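Local coordinates for protein Csm3 (Thermoplasma volcanium, PDB 6AE2) that probably binds CRISPR RNA as a RAMP-family subunit of the type III-A Csm effector complex and may act as an endonuclease, at residues D57-N69 / C73-G85. Residues are numbered along the deposited sequence; the frame is centred on the assembly and turned at random.
Sequences DSPVITTKYLINN and CDLPYIPGSSIKG
T63 and L75 exchange two backbone hydrogen bonds, N to O at 2.9 Å each way, and Y65 and C73 form the next such pair; the non-hydrogen-bonded pairs T62–P76 and K64–D74 alternate with them. Between these bonds CA-H groups approach carbonyls, as D74 CA does T63 O at 3.4 Å. Apolar packing gathers on the face bearing Y65, L75, C73 and I67. L75 crosses Y65 at about a right angle, its CB 3.4 Å from Y65 CD1 and its CD1 in an off-centre CH-pi contact with the ring. The same L75 CD1 meets I67 CD1 at 3.6 Å. With Y65 CG anti to the carbonyl carbon (chi1 -67°), the ring runs along strand 71-78 and brings OH to P76 O in a weak hydrogen bond of 2.7 Å; the hydroxyl also bonds L132 N of strand 125-132. Farther along, I61 CG2 lies over one face of the Y77 ring, I61 CD1 sits 3.5 Å from Y77 OH, and T63 crosses the ring at about a right angle, its CG2 against Y77 CD1. Strands 62-67 and 71-78, joined through a type II turn at L66–N69, form a beta hairpin at one margin of the chain's six-stranded antiparallel sheet, with 62-67 outermost and 71-78 pairing on its other side with strand 125-132.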
loop_
_atom_site.group_PDB
_atom_site.type_symbol
_atom_site.label_atom_id
_atom_site.label_comp_id
_atom_site.label_asym_id
_atom_site.label_seq_id
_atom_site.Cartn_x
_atom_site.Cartn_y
_atom_site.Cartn_z
ATOM N N ASP A 57 5.994 18.619 -8.108
ATOM C CA ASP A 57 6.125 17.521 -9.059
ATOM C C ASP A 57 7.325 16.635 -8.726
ATOM O O ASP A 57 8.459 17.110 -8.668
ATOM C CB ASP A 57 6.248 18.058 -10.488
ATOM C CG ASP A 57 5.704 17.090 -11.526
ATOM O OD1 ASP A 57 5.808 15.863 -11.314
ATOM O OD2 ASP A 57 5.172 17.557 -12.556
ATOM N N SER A 58 7.066 15.346 -8.506
ATOM C CA SER A 58 8.131 14.396 -8.212
ATOM C C SER A 58 7.885 13.086 -8.953
ATOM O O SER A 58 6.902 12.387 -8.678
ATOM C CB SER A 58 8.237 14.153 -6.706
ATOM O OG SER A 58 7.002 13.712 -6.172
ATOM N N PRO A 59 8.746 12.726 -9.899
ATOM C CA PRO A 59 8.545 11.488 -10.655
ATOM C C PRO A 59 9.108 10.282 -9.918
ATOM O O PRO A 59 9.903 10.399 -8.984
ATOM C CB PRO A 59 9.317 11.748 -11.952
ATOM C CG PRO A 59 10.446 12.619 -11.518
ATOM C CD PRO A 59 9.919 13.478 -10.381
ATOM N N VAL A 60 8.673 9.108 -10.358
ATOM C CA VAL A 60 9.181 7.862 -9.809
ATOM C C VAL A 60 10.421 7.452 -10.591
ATOM O O VAL A 60 10.638 7.871 -11.730
ATOM C CB VAL A 60 8.121 6.745 -9.830
ATOM C CG1 VAL A 60 6.948 7.105 -8.930
ATOM C CG2 VAL A 60 7.659 6.496 -11.241
ATOM N N ILE A 61 11.249 6.617 -9.966
ATOM C CA ILE A 61 12.490 6.182 -10.593
ATOM C C ILE A 61 12.168 5.247 -11.753
ATOM O O ILE A 61 11.298 4.372 -11.651
ATOM C CB ILE A 61 13.413 5.527 -9.553
ATOM C CG1 ILE A 61 14.834 5.387 -10.099
ATOM C CG2 ILE A 61 12.861 4.184 -9.075
ATOM C CD1 ILE A 61 15.858 5.061 -9.029
ATOM N N THR A 62 12.847 5.449 -12.880
ATOM C CA THR A 62 12.576 4.690 -14.092
ATOM C C THR A 62 13.881 4.226 -14.727
ATOM O O THR A 62 14.973 4.689 -14.384
ATOM C CB THR A 62 11.771 5.513 -15.110
ATOM O OG1 THR A 62 12.527 6.664 -15.505
ATOM C CG2 THR A 62 10.445 5.963 -14.520
ATOM N N THR A 63 13.748 3.294 -15.667
ATOM C CA THR A 63 14.856 2.859 -16.504
ATOM C C THR A 63 14.299 2.448 -17.860
ATOM O O THR A 63 13.088 2.291 -18.036
ATOM C CB THR A 63 15.640 1.712 -15.859
ATOM O OG1 THR A 63 16.859 1.505 -16.581
ATOM C CG2 THR A 63 14.826 0.429 -15.878
ATOM N N LYS A 64 15.197 2.274 -18.825
ATOM C CA LYS A 64 14.776 1.981 -20.188
ATOM C C LYS A 64 14.296 0.539 -20.318
ATOM O O LYS A 64 14.977 -0.399 -19.890
ATOM C CB LYS A 64 15.922 2.238 -21.166
ATOM C CG LYS A 64 15.623 1.771 -22.583
ATOM C CD LYS A 64 16.759 2.090 -23.543
ATOM C CE LYS A 64 16.614 1.303 -24.843
ATOM N NZ LYS A 64 17.597 1.734 -25.879
ATOM N N TYR A 65 13.114 0.369 -20.906
ATOM C CA TYR A 65 12.618 -0.923 -21.353
ATOM C C TYR A 65 12.510 -0.912 -22.869
ATOM O O TYR A 65 12.293 0.136 -23.484
ATOM C CB TYR A 65 11.235 -1.257 -20.774
ATOM C CG TYR A 65 11.170 -1.495 -19.280
ATOM C CD1 TYR A 65 11.482 -0.488 -18.375
ATOM C CD2 TYR A 65 10.761 -2.724 -18.776
ATOM C CE1 TYR A 65 11.404 -0.702 -17.010
ATOM C CE2 TYR A 65 10.683 -2.949 -17.412
ATOM C CZ TYR A 65 11.005 -1.934 -16.534
ATOM O OH TYR A 65 10.925 -2.152 -15.176
ATOM N N LEU A 66 12.654 -2.089 -23.470
ATOM C CA LEU A 66 12.350 -2.291 -24.884
ATOM C C LEU A 66 10.972 -2.941 -24.942
ATOM O O LEU A 66 10.837 -4.155 -24.767
ATOM C CB LEU A 66 13.420 -3.142 -25.560
ATOM C CG LEU A 66 13.464 -3.108 -27.089
ATOM C CD1 LEU A 66 14.283 -1.924 -27.571
ATOM C CD2 LEU A 66 14.042 -4.405 -27.630
ATOM N N ILE A 67 9.946 -2.124 -25.170
ATOM C CA ILE A 67 8.558 -2.566 -25.087
ATOM C C ILE A 67 8.159 -3.224 -26.400
ATOM O O ILE A 67 8.393 -2.671 -27.481
ATOM C CB ILE A 67 7.631 -1.387 -24.750
ATOM C CG1 ILE A 67 7.740 -1.051 -23.263
ATOM C CG2 ILE A 67 6.185 -1.700 -25.126
ATOM C CD1 ILE A 67 7.803 -2.276 -22.366
ATOM N N ASN A 68 7.550 -4.410 -26.299
ATOM C CA ASN A 68 7.154 -5.231 -27.443
ATOM C C ASN A 68 8.354 -5.638 -28.293
ATOM O O ASN A 68 8.187 -6.051 -29.444
ATOM C CB ASN A 68 6.100 -4.526 -28.310
ATOM C CG ASN A 68 5.372 -5.482 -29.249
ATOM O OD1 ASN A 68 5.374 -6.696 -29.040
ATOM N ND2 ASN A 68 4.759 -4.937 -30.297
ATOM N N ASN A 69 9.564 -5.531 -27.735
ATOM C CA ASN A 69 10.809 -5.842 -28.436
ATOM C C ASN A 69 11.076 -4.856 -29.576
ATOM O O ASN A 69 11.776 -5.179 -30.539
ATOM C CB ASN A 69 10.809 -7.291 -28.949
ATOM C CG ASN A 69 12.203 -7.820 -29.229
ATOM O OD1 ASN A 69 13.148 -7.540 -28.492
ATOM N ND2 ASN A 69 12.334 -8.599 -30.298
ATOM N N CYS A 73 11.406 2.640 -23.990
ATOM C CA CYS A 73 10.477 3.331 -23.112
ATOM C C CYS A 73 11.065 3.384 -21.711
ATOM O O CYS A 73 11.593 2.385 -21.215
ATOM C CB CYS A 73 9.116 2.631 -23.092
ATOM S SG CYS A 73 7.727 3.693 -22.673
ATOM N N ASP A 74 10.977 4.551 -21.083
ATOM C CA ASP A 74 11.357 4.709 -19.686
ATOM C C ASP A 74 10.170 4.308 -18.820
ATOM O O ASP A 74 9.086 4.886 -18.942
ATOM C CB ASP A 74 11.779 6.149 -19.397
ATOM C CG ASP A 74 13.154 6.473 -19.949
ATOM O OD1 ASP A 74 13.919 5.525 -20.231
ATOM O OD2 ASP A 74 13.470 7.672 -20.104
ATOM N N LEU A 75 10.366 3.320 -17.958
ATOM C CA LEU A 75 9.285 2.752 -17.173
ATOM C C LEU A 75 9.773 2.491 -15.759
ATOM O O LEU A 75 10.981 2.355 -15.529
ATOM C CB LEU A 75 8.767 1.452 -17.804
ATOM C CG LEU A 75 7.792 1.557 -18.976
ATOM C CD1 LEU A 75 7.793 0.249 -19.765
ATOM C CD2 LEU A 75 6.401 1.890 -18.454
ATOM N N PRO A 76 8.863 2.423 -14.786
ATOM C CA PRO A 76 9.281 2.205 -13.398
ATOM C C PRO A 76 9.989 0.874 -13.201
ATOM O O PRO A 76 9.773 -0.094 -13.937
ATOM C CB PRO A 76 7.959 2.237 -12.621
ATOM C CG PRO A 76 7.051 3.046 -13.463
ATOM C CD PRO A 76 7.423 2.727 -14.881
ATOM N N TYR A 77 10.857 0.847 -12.195
ATOM C CA TYR A 77 11.384 -0.387 -11.637
ATOM C C TYR A 77 11.512 -0.194 -10.134
ATOM O O TYR A 77 11.523 0.933 -9.634
ATOM C CB TYR A 77 12.731 -0.784 -12.263
ATOM C CG TYR A 77 13.931 -0.007 -11.760
ATOM C CD1 TYR A 77 14.310 1.185 -12.362
ATOM C CD2 TYR A 77 14.695 -0.476 -10.697
ATOM C CE1 TYR A 77 15.407 1.895 -11.913
ATOM C CE2 TYR A 77 15.792 0.231 -10.238
ATOM C CZ TYR A 77 16.143 1.414 -10.852
ATOM O OH TYR A 77 17.235 2.119 -10.404
ATOM N N ILE A 78 11.592 -1.303 -9.410
ATOM C CA ILE A 78 11.686 -1.267 -7.955
ATOM C C ILE A 78 13.128 -1.590 -7.572
ATOM O O ILE A 78 13.577 -2.733 -7.753
ATOM C CB ILE A 78 10.698 -2.235 -7.292
ATOM C CG1 ILE A 78 9.262 -1.841 -7.639
ATOM C CG2 ILE A 78 10.889 -2.234 -5.786
ATOM C CD1 ILE A 78 8.213 -2.596 -6.846
ATOM N N PRO A 79 13.888 -0.630 -7.051
ATOM C CA PRO A 79 15.273 -0.922 -6.665
ATOM C C PRO A 79 15.322 -1.941 -5.537
ATOM O O PRO A 79 14.500 -1.918 -4.618
ATOM C CB PRO A 79 15.819 0.441 -6.217
ATOM C CG PRO A 79 14.839 1.461 -6.731
ATOM C CD PRO A 79 13.517 0.772 -6.809
ATOM N N GLY A 80 16.292 -2.853 -5.625
ATOM C CA GLY A 80 16.473 -3.826 -4.562
ATOM C C GLY A 80 16.810 -3.185 -3.232
ATOM O O GLY A 80 16.482 -3.731 -2.174
ATOM N N SER A 81 17.461 -2.018 -3.264
ATOM C CA SER A 81 17.766 -1.306 -2.028
ATOM C C SER A 81 16.491 -0.915 -1.295
ATOM O O SER A 81 16.454 -0.900 -0.059
ATOM C CB SER A 81 18.600 -0.062 -2.329
ATOM O OG SER A 81 18.910 0.023 -3.709
ATOM N N SER A 82 15.430 -0.593 -2.041
ATOM C CA SER A 82 14.176 -0.191 -1.416
ATOM C C SER A 82 13.546 -1.351 -0.658
ATOM O O SER A 82 13.125 -1.196 0.494
ATOM C CB SER A 82 13.216 0.351 -2.474
ATOM O OG SER A 82 13.696 1.567 -3.020
ATOM N N ILE A 83 13.475 -2.528 -1.287
ATOM C CA ILE A 83 12.887 -3.690 -0.626
ATOM C C ILE A 83 13.744 -4.115 0.559
ATOM O O ILE A 83 13.248 -4.275 1.681
ATOM C CB ILE A 83 12.709 -4.845 -1.626
ATOM C CG1 ILE A 83 11.916 -4.386 -2.849
ATOM C CG2 ILE A 83 12.017 -6.024 -0.963
ATOM C CD1 ILE A 83 12.297 -5.124 -4.111
ATOM N N LYS A 84 15.047 -4.301 0.323
ATOM C CA LYS A 84 15.937 -4.771 1.378
ATOM C C LYS A 84 16.015 -3.767 2.522
ATOM O O LYS A 84 15.960 -4.144 3.699
ATOM C CB LYS A 84 17.324 -5.042 0.804
ATOM C CG LYS A 84 18.179 -5.961 1.657
ATOM C CD LYS A 84 19.608 -6.017 1.148
ATOM C CE LYS A 84 20.467 -6.903 2.033
ATOM N NZ LYS A 84 21.897 -6.878 1.626
ATOM N N GLY A 85 16.141 -2.481 2.192
ATOM C CA GLY A 85 16.213 -1.468 3.232
ATOM C C GLY A 85 14.935 -1.372 4.044
ATOM O O GLY A 85 14.975 -1.175 5.261
#